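Local coordinates for GTP-binding nuclear protein GSP1 (Encephalitozoon cuniculi, PDB 4DJT) that binds guanine nucleotides as a Ran-family small GTPase and probably takes part in nucleocytoplasmic transport, including protein import into the nucleus and RNA export, at residues V31-F36 against P50-D55; V65-G70 against V192-H197. All blocks are in the same frame, centred on the assembly; numbering follows the deposited sequence.

Contact 1. Residues V31-F36 against P50-D55; sequences VLDGRF and PVTFLD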
loop_
_atom_site.group_PDB
_atom_site.type_symbol
_atom_site.label_atom_id
_atom_site.label_comp_id
_atom_site.label_asym_id
_atom_site.label_seq_id
_atom_site.Cartn_x
_atom_site.Cartn_y
_atom_site.Cartn_z
ATOM N N VAL A 31 1.602 3.379 -14.329
ATOM C CA VAL A 31 1.769 2.380 -15.363
ATOM C C VAL A 31 2.474 1.133 -14.840
ATOM O O VAL A 31 1.988 0.022 -15.058
ATOM C CB VAL A 31 2.493 2.963 -16.597
ATOM C CG1 VAL A 31 2.921 1.853 -17.538
ATOM C CG2 VAL A 31 1.600 3.999 -17.283
ATOM N N LEU A 32 3.582 1.315 -14.109
ATOM C CA LEU A 32 4.317 0.163 -13.507
ATOM C C LEU A 32 4.614 -0.876 -14.591
ATOM O O LEU A 32 5.155 -0.497 -15.621
ATOM C CB LEU A 32 3.527 -0.402 -12.311
ATOM C CG LEU A 32 3.154 0.680 -11.285
ATOM C CD1 LEU A 32 2.232 0.128 -10.180
ATOM C CD2 LEU A 32 4.419 1.306 -10.653
ATOM N N ASP A 33 4.320 -2.170 -14.372
ATOM C CA ASP A 33 4.614 -3.198 -15.385
ATOM C C ASP A 33 3.788 -3.012 -16.636
ATOM O O ASP A 33 4.142 -3.570 -17.676
ATOM C CB ASP A 33 4.371 -4.616 -14.868
ATOM C CG ASP A 33 5.359 -5.033 -13.840
ATOM O OD1 ASP A 33 6.293 -4.236 -13.569
ATOM O OD2 ASP A 33 5.192 -6.143 -13.298
ATOM N N GLY A 34 2.721 -2.210 -16.555
ATOM C CA GLY A 34 1.927 -1.813 -17.736
ATOM C C GLY A 34 0.431 -1.801 -17.403
ATOM O O GLY A 34 -0.012 -2.476 -16.476
ATOM N N ARG A 35 -0.344 -1.019 -18.143
ATOM C CA ARG A 35 -1.808 -1.020 -17.940
ATOM C C ARG A 35 -2.440 -2.381 -18.177
ATOM O O ARG A 35 -3.328 -2.798 -17.425
ATOM C CB ARG A 35 -2.471 -0.028 -18.859
ATOM C CG ARG A 35 -2.137 1.382 -18.524
ATOM C CD ARG A 35 -2.856 2.326 -19.480
ATOM N NE ARG A 35 -2.477 3.697 -19.219
ATOM C CZ ARG A 35 -1.400 4.294 -19.700
ATOM N NH1 ARG A 35 -0.546 3.653 -20.491
ATOM N NH2 ARG A 35 -1.157 5.529 -19.372
ATOM N N PHE A 36 -2.037 -3.046 -19.263
ATOM C CA PHE A 36 -2.728 -4.317 -19.688
ATOM C C PHE A 36 -2.465 -5.442 -18.708
ATOM O O PHE A 36 -3.283 -6.360 -18.551
ATOM C CB PHE A 36 -2.322 -4.751 -21.114
ATOM C CG PHE A 36 -3.037 -6.016 -21.618
ATOM C CD1 PHE A 36 -4.323 -5.952 -22.144
ATOM C CD2 PHE A 36 -2.403 -7.266 -21.572
ATOM C CE1 PHE A 36 -4.967 -7.102 -22.628
ATOM C CE2 PHE A 36 -3.040 -8.415 -22.061
ATOM C CZ PHE A 36 -4.325 -8.334 -22.566
ATOM N N PRO A 50 0.472 -5.108 -10.944
ATOM C CA PRO A 50 1.808 -5.729 -10.862
ATOM C C PRO A 50 2.909 -4.706 -11.024
ATOM O O PRO A 50 2.886 -3.912 -11.972
ATOM C CB PRO A 50 1.848 -6.704 -12.021
ATOM C CG PRO A 50 0.540 -6.632 -12.692
ATOM C CD PRO A 50 -0.341 -5.630 -12.063
ATOM N N VAL A 51 3.865 -4.737 -10.098
ATOM C CA VAL A 51 5.100 -3.937 -10.213
ATOM C C VAL A 51 6.333 -4.845 -9.950
ATOM O O VAL A 51 6.445 -5.495 -8.894
ATOM C CB VAL A 51 5.088 -2.683 -9.317
ATOM C CG1 VAL A 51 4.907 -3.038 -7.830
ATOM C CG2 VAL A 51 6.352 -1.864 -9.533
ATOM N N THR A 52 7.228 -4.862 -10.928
ATOM C CA THR A 52 8.417 -5.686 -10.922
ATOM C C THR A 52 9.651 -4.797 -10.752
ATOM O O THR A 52 9.805 -3.767 -11.418
ATOM C CB THR A 52 8.559 -6.469 -12.230
ATOM O OG1 THR A 52 7.409 -7.312 -12.390
ATOM C CG2 THR A 52 9.857 -7.343 -12.194
ATOM N N PHE A 53 10.518 -5.226 -9.843
ATOM C CA PHE A 53 11.826 -4.645 -9.660
ATOM C C PHE A 53 12.869 -5.734 -9.891
ATOM O O PHE A 53 12.647 -6.899 -9.584
ATOM C CB PHE A 53 11.987 -4.145 -8.211
ATOM C CG PHE A 53 11.005 -3.096 -7.803
ATOM C CD1 PHE A 53 9.784 -3.452 -7.263
ATOM C CD2 PHE A 53 11.286 -1.770 -7.959
ATOM C CE1 PHE A 53 8.867 -2.496 -6.887
ATOM C CE2 PHE A 53 10.372 -0.789 -7.546
ATOM C CZ PHE A 53 9.173 -1.167 -7.000
ATOM N N LEU A 54 14.011 -5.334 -10.403
ATOM C CA LEU A 54 15.190 -6.215 -10.443
ATOM C C LEU A 54 16.095 -5.819 -9.290
ATOM O O LEU A 54 16.339 -4.621 -9.046
ATOM C CB LEU A 54 15.888 -6.018 -11.786
ATOM C CG LEU A 54 17.030 -6.913 -12.235
ATOM C CD1 LEU A 54 16.654 -8.385 -12.204
ATOM C CD2 LEU A 54 17.394 -6.501 -13.662
ATOM N N ASP A 55 16.559 -6.797 -8.526
ATOM C CA ASP A 55 17.484 -6.495 -7.461
ATOM C C ASP A 55 18.965 -6.645 -7.868
ATOM O O ASP A 55 19.295 -6.947 -9.034
ATOM C CB ASP A 55 17.120 -7.272 -6.174
ATOM C CG ASP A 55 17.579 -8.716 -6.189
ATOM O OD1 ASP A 55 18.483 -9.050 -6.987
ATOM O OD2 ASP A 55 17.050 -9.504 -5.358
HETATM O O HOH W 1 7.956 -2.053 -12.986
HETATM O O HOH W 2 0.824 -2.843 -13.565
#
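Both carboxylate oxygens of Asp33 are held by Thr52. OD1 of Asp33 accepts the backbone N of Thr52 at 2.9 Å, and OD2 of Asp33 takes the hydroxyl OG1 of Thr52 at 2.7 Å. Each donor comes in on the syn side, 22° and 25° out of the carboxylate plane, so two bonds from a single residue limit rotation of the group. A water reinforces the grip, donating to OD1 of Asp33 and to the carbonyl O of Thr52. With chi1 of Asp33 at -70°, CG stands beside the backbone N, and that N in turn donates to Pro50 O at 3.3 Å, a longer bond. Asp33 sits in a type II' beta turn from Val31 to Gly34, closed by Gly34 N on Val31 O at 2.8 Å; the turn lies in the segment joining helix 24-28 to strand 39-41 and meets strand 46-54 of the Ras-type sheet. Next to the polar cluster, Leu32 supplies an apolar contact, its CD2 lying 3.9 Å from CG2 of Val51. Separately, CB of Leu32 packs against the carbonyl of Pro50, 3.6 Å from its O. Leu32 also bonds through its backbone to Asn186, and Val51 to Phe63 on strand 60-68.

Contact 2. Residues V65-G70 against V192-H197; sequences VWDTAG and VNYDYH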
loop_
_atom_site.group_PDB
_atom_site.type_symbol
_atom_site.label_atom_id
_atom_site.label_comp_id
_atom_site.label_asym_id
_atom_site.label_seq_id
_atom_site.Cartn_x
_atom_site.Cartn_y
_atom_site.Cartn_z
ATOM N N VAL A 65 0.015 -5.717 -6.253
ATOM C CA VAL A 65 -0.463 -4.775 -5.276
ATOM C C VAL A 65 -1.964 -4.523 -5.508
ATOM O O VAL A 65 -2.362 -4.081 -6.566
ATOM C CB VAL A 65 0.336 -3.432 -5.331
ATOM C CG1 VAL A 65 -0.080 -2.538 -4.162
ATOM C CG2 VAL A 65 1.820 -3.704 -5.323
ATOM N N TRP A 66 -2.798 -4.910 -4.534
ATOM C CA TRP A 66 -4.254 -4.745 -4.635
ATOM C C TRP A 66 -4.692 -3.431 -4.134
ATOM O O TRP A 66 -4.253 -2.988 -3.063
ATOM C CB TRP A 66 -4.966 -5.834 -3.850
ATOM C CG TRP A 66 -4.911 -7.156 -4.537
ATOM C CD1 TRP A 66 -3.885 -7.663 -5.317
ATOM C CD2 TRP A 66 -5.930 -8.196 -4.526
ATOM N NE1 TRP A 66 -4.223 -8.892 -5.803
ATOM C CE2 TRP A 66 -5.419 -9.276 -5.337
ATOM C CE3 TRP A 66 -7.178 -8.332 -3.918
ATOM C CZ2 TRP A 66 -6.142 -10.442 -5.548
ATOM C CZ3 TRP A 66 -7.891 -9.505 -4.126
ATOM C CH2 TRP A 66 -7.385 -10.541 -4.918
ATOM N N ASP A 67 -5.559 -2.785 -4.892
ATOM C CA ASP A 67 -6.156 -1.492 -4.502
ATOM C C ASP A 67 -7.638 -1.669 -4.574
ATOM O O ASP A 67 -8.120 -2.412 -5.429
ATOM C CB ASP A 67 -5.742 -0.396 -5.492
ATOM C CG ASP A 67 -6.229 0.993 -5.100
ATOM O OD1 ASP A 67 -6.374 1.231 -3.899
ATOM O OD2 ASP A 67 -6.381 1.878 -6.020
ATOM N N THR A 68 -8.379 -0.942 -3.748
ATOM C CA THR A 68 -9.821 -1.004 -3.789
ATOM C C THR A 68 -10.366 -0.124 -4.930
ATOM O O THR A 68 -9.645 0.634 -5.545
ATOM C CB THR A 68 -10.473 -0.480 -2.507
ATOM O OG1 THR A 68 -10.400 0.964 -2.486
ATOM C CG2 THR A 68 -9.849 -1.086 -1.281
ATOM N N ALA A 69 -11.659 -0.283 -5.205
ATOM C CA ALA A 69 -12.382 0.608 -6.120
ATOM C C ALA A 69 -13.210 1.681 -5.349
ATOM O O ALA A 69 -14.141 2.262 -5.894
ATOM C CB ALA A 69 -13.297 -0.241 -7.021
ATOM N N GLY A 70 -12.863 1.936 -4.089
ATOM C CA GLY A 70 -13.450 3.000 -3.325
ATOM C C GLY A 70 -14.470 2.543 -2.293
ATOM O O GLY A 70 -14.975 3.359 -1.515
ATOM N N VAL A 192 -6.425 5.930 -15.743
ATOM C CA VAL A 192 -7.510 4.972 -15.697
ATOM C C VAL A 192 -8.212 5.155 -14.365
ATOM O O VAL A 192 -7.624 4.938 -13.295
ATOM C CB VAL A 192 -7.043 3.503 -15.803
ATOM C CG1 VAL A 192 -8.246 2.553 -15.692
ATOM C CG2 VAL A 192 -6.274 3.281 -17.116
ATOM N N ASN A 193 -9.444 5.629 -14.428
ATOM C CA ASN A 193 -10.265 5.691 -13.237
ATOM C C ASN A 193 -11.134 4.451 -13.138
ATOM O O ASN A 193 -12.037 4.242 -13.952
ATOM C CB ASN A 193 -11.161 6.922 -13.262
ATOM C CG ASN A 193 -12.285 6.821 -12.250
ATOM O OD1 ASN A 193 -12.065 6.383 -11.119
ATOM N ND2 ASN A 193 -13.528 7.218 -12.672
ATOM N N TYR A 194 -10.878 3.629 -12.124
ATOM C CA TYR A 194 -11.643 2.426 -11.919
ATOM C C TYR A 194 -12.525 2.514 -10.666
ATOM O O TYR A 194 -13.113 1.493 -10.241
ATOM C CB TYR A 194 -10.742 1.176 -11.851
ATOM C CG TYR A 194 -9.552 1.276 -10.963
ATOM C CD1 TYR A 194 -9.663 1.123 -9.573
ATOM C CD2 TYR A 194 -8.288 1.525 -11.498
ATOM C CE1 TYR A 194 -8.554 1.235 -8.757
ATOM C CE2 TYR A 194 -7.185 1.615 -10.690
ATOM C CZ TYR A 194 -7.325 1.438 -9.310
ATOM O OH TYR A 194 -6.243 1.537 -8.492
ATOM N N ASP A 195 -12.634 3.711 -10.099
ATOM C CA ASP A 195 -13.336 3.869 -8.844
ATOM C C ASP A 195 -14.844 3.812 -9.106
ATOM O O ASP A 195 -15.343 4.406 -10.054
ATOM C CB ASP A 195 -13.041 5.229 -8.195
ATOM C CG ASP A 195 -11.657 5.352 -7.654
ATOM O OD1 ASP A 195 -10.840 4.418 -7.766
ATOM O OD2 ASP A 195 -11.383 6.410 -7.080
ATOM N N TYR A 196 -15.569 3.200 -8.186
ATOM C CA TYR A 196 -17.018 3.306 -8.182
ATOM C C TYR A 196 -17.374 4.734 -7.828
ATOM O O TYR A 196 -16.706 5.376 -7.021
ATOM C CB TYR A 196 -17.643 2.356 -7.162
ATOM C CG TYR A 196 -17.224 0.902 -7.311
ATOM C CD1 TYR A 196 -17.073 0.323 -8.566
ATOM C CD2 TYR A 196 -17.060 0.090 -6.199
ATOM C CE1 TYR A 196 -16.744 -1.013 -8.710
ATOM C CE2 TYR A 196 -16.719 -1.242 -6.335
ATOM C CZ TYR A 196 -16.564 -1.784 -7.590
ATOM O OH TYR A 196 -16.200 -3.111 -7.743
ATOM N N HIS A 197 -18.430 5.242 -8.433
ATOM C CA HIS A 197 -18.922 6.545 -8.059
ATOM C C HIS A 197 -19.550 6.492 -6.677
ATOM O O HIS A 197 -20.321 5.581 -6.374
ATOM C CB HIS A 197 -19.947 7.058 -9.057
ATOM C CG HIS A 197 -20.385 8.465 -8.771
ATOM N ND1 HIS A 197 -19.567 9.529 -8.950
ATOM C CD2 HIS A 197 -21.561 8.962 -8.200
ATOM C CE1 HIS A 197 -20.224 10.666 -8.583
ATOM N NE2 HIS A 197 -21.434 10.313 -8.111
HETATM O O HOH W 3 -10.077 3.391 -5.358
#
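Tyr194 reaches Asp67 with its hydroxyl: OH donates to OD2 of Asp67 across a very short 2.5 Å, with carboxylate and ring planes 81° apart. His49 NE2 also hydrogen-bonds this hydroxyl. OD2 of Asp67 lies in the plane of the Tyr194 ring, at its edge, as does Thr68 O, which is 3.4 Å from CE1 of Tyr194. Asp67 holds CG anti to its own N (chi1 -176°), which puts OD2 within bonding distance of both the Tyr194 hydroxyl and OG1 of Thr25, a nucleotide-binding residue. Ala69 is the other close-packed point. Its CB sits over the centre of the Tyr196 ring in a CH-pi contact, 3.6 Å from the centroid and 12° off the normal, while Ala69 O accepts Tyr196 N at 2.9 Å. By contrast, Asp195 meets Thr68 less directly: a water donates to Asp195 OD1 at 2.7 Å and to Thr68 O at 2.8 Å. Tyr196 is solvent-exposed overall, although its hydroxyl bonds that of Tyr40. Residues 192-197, in the tail after helix 164-174, thus lie against the end of strand 60-68 where the predicted switch II begins, at Gly70, with Tyr194 touching Val47 of strand 46-54 and Thr25 of helix 24-28.

Contact 1 and contact 2 involve neighbouring antiparallel strands of one sheet, 46-54 and 60-68, and pack against each other where Val51 CG1 lies 4.0 Å from Val65 CG2. Their centres are 18 Å apart. Contact 1 is the more buried, joins elements close in sequence, and sits about 13 Å from the GDP measured from the Leu32 side chain; its direct polar bonds run between one turn and one strand, with water bridging Asp33 and Thr52. Contact 2 is partly buried and joins segments 122 residues apart, bringing the C-terminal tail to the nucleotide site, with the side chain of Asp195 about 4 Å from the magnesium ion. Its chemistry combines tyrosines, water, a carboxylate shared with Thr25, and a CH-pi contact and backbone bond at Ala69.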